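Side-chain contacts in iron uptake protein A2 (Synechocystis sp., PDB 2VOZ), which binds ferric iron in the periplasm, probably as the substrate-binding subunit of an ABC transporter that imports it: residues B[70-75]-B[97-102]; B[82-87]-B[124-129]; B[114-119]-B[261-266]. One frame throughout, in Å; residues are numbered along the deposited sequence. Where two conformers were deposited one is given.

Interaction 1 of 3, residues B[70-75]-B[97-102]; sequences RIQSEG and AGLFQP
Ile71, on the helix 64-74, and Leu99, in the loop that follows the helix 88-96, form the close-packed half of this contact. The branch methyl Ile71 CG2 lies 3.7 Å from Leu99 CD2, while Leu99 CD1 also reaches Ile71 CB at 3.9 Å, so the fork of the leucine is fitted against the branch point of the isoleucine. With chi1 of Ile71 at -62°, CG2 stands opposite the backbone N and beside the carbonyl carbon, which presents it to the leucine. Both residues are buried, and Leu83, Tyr39 and Leu269 pack round Ile71 as well; branched aliphatic side chains suit a place that asks for bulk without polarity. The helix 64-74 is the connection of a beta-alpha-beta crossover, running from strand 56-61 to strand 82-86 past the intervening parallel strand 35-40, as in the Rossmann-like lobes of periplasmic binding proteins. The next helix, 88-96, is closed by a Schellman motif, in which Gly98 adopts a positive phi of 71° and turns the chain so that Leu99 can dip inward. Away from this core the fit becomes looser. Gln72, extended beyond CG, brings NE2 to 3.9 Å from Ala97 CB, a brush against one small methyl, and it also packs on Ile216 of the second subunit. A water completes the link, accepting from Gln72 NE2 at 3.2 Å and donating to Ala97 O at 2.7 Å. Arg70, salt-bridged to Glu74 within the helix, forms another salt bridge with Asp235 of the second subunit.

Interaction 2 of 3, residues B[82-87]-B[124-129]; sequences ILFTVD and YGFTQR
Arg129 reaches across to Val86 by a folded route. From CB, chi1 of 56° sets CG between the backbone N and the carbonyl carbon, and two further bends, at chi2 and chi3, turn the guanidinium so that one face meets Val86, the two side chains crossing at about a right angle. There Val86 CG1 sits over that face, 3.1 Å above its plane and off-centre: it is 3.5 Å from Arg129 CZ and 3.4 Å from Arg129 NH2. A methyl suits the flat face, because it packs there while leaving the N-H groups to other partners. Arg129 NH1 donates to a water at 2.9 Å, which in turn donates to Asp87 OD1, so the two opposite charges meet through solvent. Arg129 NH2 forms a salt bridge with Glu300, and the side chain also lies about 3 Å, nearest atoms, from that of Tyr225, an iron ligand. Earlier on both strands, Phe84 CE2 lies 4.1 Å from Phe126 CD2, the two aromatic side chains crossing at a slant in a buried, apolar setting. The touching parts, residues 84-86 and 126-129, run 10° apart without being neighbours: strand 261-268 lies between them, antiparallel to both, and Phe126 and Thr127 together face its Ser264 in a classic beta bulge. Helix 275-285 packs on Phe126 through Leu282 and Leu285, while the ring of Phe294, from helix 288-297, stands roughly perpendicular to that of Phe84.

Interaction 3 of 3, residues B[114-119]-B[261-266]; sequences ENLRHP and VNVSGA
Two backbone N-H groups grip Asn262 OD1: that of Val263, the valine that meets Leu116 across the contact, and that of Ala88 at the start of helix 88-96. The bond from Val263 N is 2.7 Å long and bent, 143° at the hydrogen, and approaches in the carbonyl plane on a lone pair. Asparagine suits this place, since its short amide can fold back to its own strand and still serve a helix start. Asn262 points away from Leu116, whereas Val261 and Val263, on alternate positions of strand 261-268, point toward it. Leu116 CD2 serves both, at 4.0 Å from Val263 CG1 and 4.4 Å from Val261 CG2. The leucine's CG lies beside its backbone N, opposite the carbonyl carbon (chi1 -59°), and from there its end leans to the strand. Val303 and Val326 add to the apolar surroundings of Leu116, and its backbone is hydrogen-bonded to that of Gly125, tying the loop to strand 124-136. Compact, beta-branched valines fit an extended strand whose face is covered by a loop. Between loop and strand the attraction is thus dispersive and rests on burial and shape, while the directional bonds are those of the strand's backbone to its neighbours and of the Asn262 amide.

Overall arrangement
Interactions 2 and 3 belong to the buried heart of the lobe, their centres about 7 Å apart, and share one sheet: strand 261-268, which carries half of interaction 3, separates the two strands of interaction 2, and a backbone hydrogen bond between Ser264 and Phe126 ties the two contacts. Interaction 1 lies farther out, its centre about 17 Å from that of interaction 2, joining a helix to a loop at the lobe's flank; Leu83 connects the two by packing on Ile71 and Phe100. Chemistry follows place. Across its segments interaction 3 is wholly aliphatic, interaction 1 passes from aliphatic to water-bridged polar, and interaction 2 combines aromatic rings with an arginine beside the iron-binding tyrosines.

Interaction 1 of 3, residues B[70-75]-B[97-102]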
loop_
_atom_site.group_PDB
_atom_site.type_symbol
_atom_site.label_atom_id
_atom_site.label_comp_id
_atom_site.label_asym_id
_atom_site.label_seq_id
_atom_site.Cartn_x
_atom_site.Cartn_y
_atom_site.Cartn_z
ATOM N N ARG B 70 -4.975 25.158 -0.944
ATOM C CA ARG B 70 -5.057 24.810 -2.365
ATOM C C ARG B 70 -6.311 25.440 -2.931
ATOM O O ARG B 70 -6.262 26.019 -4.012
ATOM C CB ARG B 70 -5.068 23.312 -2.579
ATOM C CG ARG B 70 -5.375 22.931 -4.010
ATOM C CD ARG B 70 -5.238 21.443 -4.213
ATOM N NE ARG B 70 -5.803 21.040 -5.499
ATOM C CZ ARG B 70 -5.448 19.959 -6.178
ATOM N NH1 ARG B 70 -4.490 19.152 -5.727
ATOM N NH2 ARG B 70 -6.051 19.693 -7.316
ATOM N N ILE B 71 -7.434 25.265 -2.239
ATOM C CA ILE B 71 -8.706 25.834 -2.736
ATOM C C ILE B 71 -8.654 27.364 -2.827
ATOM O O ILE B 71 -9.091 27.955 -3.806
ATOM C CB ILE B 71 -9.908 25.355 -1.876
ATOM C CG1 ILE B 71 -10.049 23.824 -1.948
ATOM C CG2 ILE B 71 -11.202 26.066 -2.313
ATOM C CD1 ILE B 71 -10.867 23.256 -0.756
ATOM N N GLN B 72 -8.140 28.004 -1.784
ATOM C CA GLN B 72 -7.907 29.452 -1.820
ATOM C C GLN B 72 -7.115 29.839 -3.065
ATOM O O GLN B 72 -7.512 30.776 -3.767
ATOM C CB GLN B 72 -7.152 29.895 -0.564
ATOM C CG GLN B 72 -8.015 29.927 0.676
ATOM C CD GLN B 72 -7.191 30.266 1.919
ATOM O OE1 GLN B 72 -6.367 29.474 2.373
ATOM N NE2 GLN B 72 -7.416 31.442 2.466
ATOM N N SER B 73 -6.028 29.110 -3.368
ATOM C CA SER B 73 -5.170 29.415 -4.519
ATOM C C SER B 73 -5.967 29.333 -5.809
ATOM O O SER B 73 -5.799 30.157 -6.708
ATOM C CB SER B 73 -4.003 28.426 -4.623
ATOM O OG SER B 73 -2.785 28.982 -4.167
ATOM N N GLU B 74 -6.820 28.320 -5.892
ATOM C CA GLU B 74 -7.672 28.083 -7.099
ATOM C C GLU B 74 -8.711 29.169 -7.338
ATOM O O GLU B 74 -9.192 29.360 -8.456
ATOM C CB GLU B 74 -8.332 26.700 -7.004
ATOM C CG GLU B 74 -7.278 25.630 -7.188
ATOM C CD GLU B 74 -7.700 24.234 -6.804
ATOM O OE1 GLU B 74 -8.835 24.035 -6.324
ATOM O OE2 GLU B 74 -6.898 23.303 -7.025
ATOM N N GLY B 75 -9.073 29.860 -6.276
ATOM C CA GLY B 75 -9.891 31.044 -6.383
ATOM C C GLY B 75 -11.302 30.778 -6.833
ATOM O O GLY B 75 -11.879 29.696 -6.557
ATOM N N ALA B 97 -12.390 31.030 5.537
ATOM C CA ALA B 97 -11.826 31.328 4.215
ATOM C C ALA B 97 -12.942 31.510 3.153
ATOM O O ALA B 97 -12.680 31.770 1.959
ATOM C CB ALA B 97 -10.890 30.240 3.819
ATOM N N GLY B 98 -14.185 31.349 3.594
ATOM C CA GLY B 98 -15.337 31.552 2.714
ATOM C C GLY B 98 -15.478 30.474 1.661
ATOM O O GLY B 98 -15.958 30.740 0.550
ATOM N N LEU B 99 -15.120 29.237 2.022
ATOM C CA LEU B 99 -15.009 28.179 1.012
ATOM C C LEU B 99 -16.320 27.470 0.696
ATOM O O LEU B 99 -16.435 26.857 -0.368
ATOM C CB LEU B 99 -13.954 27.139 1.425
ATOM C CG LEU B 99 -12.512 27.690 1.439
ATOM C CD1 LEU B 99 -11.528 26.545 1.515
ATOM C CD2 LEU B 99 -12.222 28.555 0.209
ATOM N N PHE B 100 -17.260 27.497 1.645
ATOM C CA PHE B 100 -18.505 26.719 1.548
ATOM C C PHE B 100 -19.683 27.554 1.076
ATOM O O PHE B 100 -19.783 28.755 1.370
ATOM C CB PHE B 100 -18.884 26.099 2.905
ATOM C CG PHE B 100 -17.927 25.024 3.384
ATOM C CD1 PHE B 100 -17.349 25.130 4.641
ATOM C CD2 PHE B 100 -17.669 23.895 2.607
ATOM C CE1 PHE B 100 -16.454 24.142 5.129
ATOM C CE2 PHE B 100 -16.740 22.890 3.069
ATOM C CZ PHE B 100 -16.156 23.040 4.344
ATOM N N GLN B 101 -20.570 26.895 0.334
ATOM C CA GLN B 101 -21.911 27.442 0.115
ATOM C C GLN B 101 -22.921 26.685 0.962
ATOM O O GLN B 101 -22.800 25.474 1.154
ATOM C CB GLN B 101 -22.329 27.367 -1.346
ATOM C CG GLN B 101 -22.328 25.988 -1.998
ATOM C CD GLN B 101 -22.813 26.022 -3.427
ATOM O OE1 GLN B 101 -23.969 26.412 -3.700
ATOM N NE2 GLN B 101 -21.961 25.592 -4.346
ATOM N N PRO B 102 -23.968 27.382 1.389
ATOM C CA PRO B 102 -25.014 26.655 2.117
ATOM C C PRO B 102 -25.830 25.757 1.204
ATOM O O PRO B 102 -26.080 26.078 0.032
ATOM C CB PRO B 102 -25.882 27.768 2.713
ATOM C CG PRO B 102 -25.691 28.955 1.760
ATOM C CD PRO B 102 -24.253 28.824 1.247
HETATM O O HOH W 1 -10.184 32.803 1.495
#

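Interaction 2 of 3, residues B[82-87]-B[124-129]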
loop_
_atom_site.group_PDB
_atom_site.type_symbol
_atom_site.label_atom_id
_atom_site.label_comp_id
_atom_site.label_asym_id
_atom_site.label_seq_id
_atom_site.Cartn_x
_atom_site.Cartn_y
_atom_site.Cartn_z
ATOM N N ILE B 82 -16.555 19.219 -3.093
ATOM C CA ILE B 82 -16.739 18.977 -1.669
ATOM C C ILE B 82 -15.381 19.065 -0.992
ATOM O O ILE B 82 -14.381 18.552 -1.514
ATOM C CB ILE B 82 -17.242 17.522 -1.397
ATOM C CG1 ILE B 82 -18.587 17.192 -2.056
ATOM C CG2 ILE B 82 -17.278 17.219 0.133
ATOM C CD1 ILE B 82 -19.754 17.732 -1.360
ATOM N N LEU B 83 -15.344 19.697 0.183
ATOM C CA LEU B 83 -14.204 19.547 1.073
ATOM C C LEU B 83 -14.672 18.735 2.264
ATOM O O LEU B 83 -15.649 19.086 2.945
ATOM C CB LEU B 83 -13.695 20.904 1.551
ATOM C CG LEU B 83 -12.608 20.924 2.619
ATOM C CD1 LEU B 83 -11.292 20.305 2.057
ATOM C CD2 LEU B 83 -12.377 22.384 3.074
ATOM N N PHE B 84 -13.964 17.654 2.469
ATOM C CA PHE B 84 -14.185 16.782 3.611
ATOM C C PHE B 84 -12.971 16.904 4.512
ATOM O O PHE B 84 -11.818 16.709 4.065
ATOM C CB PHE B 84 -14.334 15.321 3.178
ATOM C CG PHE B 84 -14.728 14.438 4.320
ATOM C CD1 PHE B 84 -13.789 14.088 5.308
ATOM C CD2 PHE B 84 -16.042 14.065 4.473
ATOM C CE1 PHE B 84 -14.191 13.333 6.422
ATOM C CE2 PHE B 84 -16.464 13.304 5.590
ATOM C CZ PHE B 84 -15.543 12.934 6.541
ATOM N N THR B 85 -13.184 17.186 5.801
ATOM C CA THR B 85 -12.055 17.268 6.699
ATOM C C THR B 85 -12.430 16.841 8.123
ATOM O O THR B 85 -13.577 16.430 8.384
ATOM C CB THR B 85 -11.387 18.677 6.627
ATOM O OG1 THR B 85 -10.084 18.629 7.212
ATOM C CG2 THR B 85 -12.211 19.716 7.293
ATOM N N VAL B 86 -11.444 16.863 9.002
ATOM C CA VAL B 86 -11.585 16.227 10.297
ATOM C C VAL B 86 -11.458 17.356 11.304
ATOM O O VAL B 86 -10.490 18.147 11.262
ATOM C CB VAL B 86 -10.516 15.140 10.489
ATOM C CG1 VAL B 86 -10.550 14.583 11.906
ATOM C CG2 VAL B 86 -10.700 14.046 9.428
ATOM N N ASP B 87 -12.469 17.415 12.173
ATOM C CA ASP B 87 -12.589 18.296 13.325
ATOM C C ASP B 87 -13.378 19.506 12.909
ATOM O O ASP B 87 -13.070 20.133 11.872
ATOM C CB ASP B 87 -11.214 18.699 13.927
ATOM C CG ASP B 87 -11.322 19.187 15.369
ATOM O OD1 ASP B 87 -10.789 18.488 16.271
ATOM O OD2 ASP B 87 -11.978 20.249 15.614
ATOM N N TYR B 124 -21.549 19.529 7.341
ATOM C CA TYR B 124 -22.313 18.460 7.988
ATOM C C TYR B 124 -21.353 17.441 8.560
ATOM O O TYR B 124 -20.405 17.054 7.883
ATOM C CB TYR B 124 -23.212 17.756 6.941
ATOM C CG TYR B 124 -24.185 18.739 6.373
ATOM C CD1 TYR B 124 -23.817 19.585 5.348
ATOM C CD2 TYR B 124 -25.464 18.863 6.922
ATOM C CE1 TYR B 124 -24.740 20.566 4.832
ATOM C CE2 TYR B 124 -26.381 19.833 6.443
ATOM C CZ TYR B 124 -26.007 20.668 5.406
ATOM O OH TYR B 124 -26.884 21.612 4.936
ATOM N N GLY B 125 -21.568 17.033 9.805
ATOM C CA GLY B 125 -20.751 15.922 10.359
ATOM C C GLY B 125 -21.209 14.590 9.796
ATOM O O GLY B 125 -22.419 14.349 9.640
ATOM N N PHE B 126 -20.232 13.758 9.412
ATOM C CA PHE B 126 -20.526 12.413 8.947
ATOM C C PHE B 126 -20.001 11.295 9.837
ATOM O O PHE B 126 -20.502 10.173 9.740
ATOM C CB PHE B 126 -20.084 12.237 7.501
ATOM C CG PHE B 126 -20.902 13.042 6.569
ATOM C CD1 PHE B 126 -22.209 12.612 6.228
ATOM C CD2 PHE B 126 -20.441 14.257 6.105
ATOM C CE1 PHE B 126 -23.004 13.373 5.375
ATOM C CE2 PHE B 126 -21.246 15.048 5.286
ATOM C CZ PHE B 126 -22.518 14.596 4.913
ATOM N N THR B 127 -18.990 11.576 10.661
ATOM C CA THR B 127 -18.611 10.641 11.736
ATOM C C THR B 127 -18.389 11.471 12.972
ATOM O O THR B 127 -18.240 12.695 12.879
ATOM C CB THR B 127 -17.293 9.880 11.406
ATOM O OG1 THR B 127 -16.222 10.818 11.404
ATOM C CG2 THR B 127 -17.416 9.185 10.058
ATOM N N GLN B 128 -18.330 10.825 14.128
ATOM C CA GLN B 128 -18.006 11.529 15.341
ATOM C C GLN B 128 -17.018 10.731 16.187
ATOM O O GLN B 128 -16.893 9.511 16.043
ATOM C CB GLN B 128 -19.268 11.917 16.117
ATOM C CG GLN B 128 -20.050 10.795 16.606
ATOM C CD GLN B 128 -21.390 11.212 17.253
ATOM O OE1 GLN B 128 -21.463 12.148 18.050
ATOM N NE2 GLN B 128 -22.442 10.498 16.905
ATOM N N ARG B 129 -16.218 11.459 16.960
ATOM C CA ARG B 129 -15.246 10.870 17.872
ATOM C C ARG B 129 -15.482 11.558 19.209
ATOM O O ARG B 129 -16.100 12.633 19.257
ATOM C CB ARG B 129 -13.782 11.134 17.410
ATOM C CG ARG B 129 -13.397 12.630 17.214
ATOM C CD ARG B 129 -13.659 13.204 15.785
ATOM N NE ARG B 129 -12.964 12.417 14.769
ATOM C CZ ARG B 129 -11.645 12.520 14.512
ATOM N NH1 ARG B 129 -10.905 13.408 15.168
ATOM N NH2 ARG B 129 -11.071 11.719 13.628
HETATM O O HOH W 2 -11.669 15.864 16.542
#

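Interaction 3 of 3, residues B[114-119]-B[261-266]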
loop_
_atom_site.group_PDB
_atom_site.type_symbol
_atom_site.label_atom_id
_atom_site.label_comp_id
_atom_site.label_asym_id
_atom_site.label_seq_id
_atom_site.Cartn_x
_atom_site.Cartn_y
_atom_site.Cartn_z
ATOM N N GLU B 114 -29.172 17.608 14.488
ATOM C CA GLU B 114 -29.002 19.053 14.385
ATOM C C GLU B 114 -27.675 19.566 14.981
ATOM O O GLU B 114 -27.067 20.470 14.441
ATOM C CB GLU B 114 -30.201 19.753 15.058
ATOM C CG GLU B 114 -30.237 21.263 14.860
ATOM N N ASN B 115 -27.228 18.985 16.091
ATOM C CA ASN B 115 -26.015 19.512 16.752
ATOM C C ASN B 115 -24.708 19.067 16.106
ATOM O O ASN B 115 -23.628 19.568 16.458
ATOM C CB ASN B 115 -26.007 19.200 18.252
ATOM C CG ASN B 115 -25.666 17.780 18.554
ATOM O OD1 ASN B 115 -26.364 16.863 18.158
ATOM N ND2 ASN B 115 -24.555 17.584 19.256
ATOM N N LEU B 116 -24.810 18.168 15.135
ATOM C CA LEU B 116 -23.621 17.673 14.438
ATOM C C LEU B 116 -23.505 18.261 13.035
ATOM O O LEU B 116 -22.772 17.750 12.189
ATOM C CB LEU B 116 -23.676 16.150 14.374
ATOM C CG LEU B 116 -23.745 15.492 15.764
ATOM C CD1 LEU B 116 -23.802 14.021 15.565
ATOM C CD2 LEU B 116 -22.568 15.885 16.664
ATOM N N ARG B 117 -24.219 19.362 12.802
ATOM C CA ARG B 117 -24.120 20.075 11.528
ATOM C C ARG B 117 -24.207 21.558 11.731
ATOM O O ARG B 117 -24.684 22.025 12.766
ATOM C CB ARG B 117 -25.191 19.628 10.526
ATOM C CG ARG B 117 -26.625 19.554 11.083
ATOM C CD ARG B 117 -27.552 19.001 9.999
ATOM N NE ARG B 117 -28.864 18.547 10.511
ATOM C CZ ARG B 117 -29.880 19.360 10.774
ATOM N NH1 ARG B 117 -29.743 20.667 10.597
ATOM N NH2 ARG B 117 -31.026 18.880 11.232
ATOM N N HIS B 118 -23.714 22.312 10.754
ATOM C CA HIS B 118 -23.671 23.753 10.895
ATOM C C HIS B 118 -25.085 24.342 10.839
ATOM O O HIS B 118 -25.883 23.940 9.995
ATOM C CB HIS B 118 -22.770 24.326 9.798
ATOM C CG HIS B 118 -22.507 25.778 9.962
ATOM N ND1 HIS B 118 -21.356 26.278 10.538
ATOM C CD2 HIS B 118 -23.294 26.843 9.695
ATOM C CE1 HIS B 118 -21.435 27.597 10.584
ATOM N NE2 HIS B 118 -22.599 27.963 10.082
ATOM N N PRO B 119 -25.388 25.302 11.735
ATOM C CA PRO B 119 -26.726 25.867 11.796
ATOM C C PRO B 119 -27.187 26.516 10.487
ATOM O O PRO B 119 -28.396 26.657 10.281
ATOM C CB PRO B 119 -26.594 26.934 12.906
ATOM C CG PRO B 119 -25.489 26.450 13.765
ATOM C CD PRO B 119 -24.508 25.898 12.762
ATOM N N VAL B 261 -17.844 15.718 22.130
ATOM C CA VAL B 261 -17.728 15.032 20.836
ATOM C C VAL B 261 -17.272 16.031 19.763
ATOM O O VAL B 261 -17.396 17.274 19.929
ATOM C CB VAL B 261 -19.017 14.316 20.429
ATOM C CG1 VAL B 261 -19.305 13.147 21.398
ATOM C CG2 VAL B 261 -20.185 15.326 20.343
ATOM N N ASN B 262 -16.680 15.504 18.703
ATOM C CA ASN B 262 -16.285 16.315 17.580
ATOM C C ASN B 262 -16.547 15.465 16.339
ATOM O O ASN B 262 -16.825 14.277 16.464
ATOM C CB ASN B 262 -14.798 16.678 17.709
ATOM C CG ASN B 262 -14.453 17.945 16.982
ATOM O OD1 ASN B 262 -15.074 18.286 15.961
ATOM N ND2 ASN B 262 -13.434 18.653 17.486
ATOM N N VAL B 263 -16.492 16.089 15.171
ATOM C CA VAL B 263 -16.882 15.404 13.947
ATOM C C VAL B 263 -15.820 15.426 12.887
ATOM O O VAL B 263 -14.932 16.285 12.900
ATOM C CB VAL B 263 -18.205 16.012 13.338
ATOM C CG1 VAL B 263 -19.375 15.870 14.299
ATOM C CG2 VAL B 263 -18.012 17.517 12.975
ATOM N N SER B 264 -15.918 14.477 11.955
ATOM C CA SER B 264 -15.338 14.696 10.629
ATOM C C SER B 264 -16.520 14.949 9.705
ATOM O O SER B 264 -17.644 14.391 9.896
ATOM C CB SER B 264 -14.533 13.495 10.119
ATOM O OG SER B 264 -15.380 12.452 9.765
ATOM N N GLY B 265 -16.312 15.793 8.714
ATOM C CA GLY B 265 -17.501 16.240 8.011
ATOM C C GLY B 265 -17.165 16.990 6.738
ATOM O O GLY B 265 -16.005 17.153 6.404
ATOM N N ALA B 266 -18.182 17.480 6.057
ATOM C CA ALA B 266 -17.943 18.056 4.720
ATOM C C ALA B 266 -19.021 19.061 4.373
ATOM O O ALA B 266 -20.113 19.041 4.956
ATOM C CB ALA B 266 -17.939 16.949 3.697
#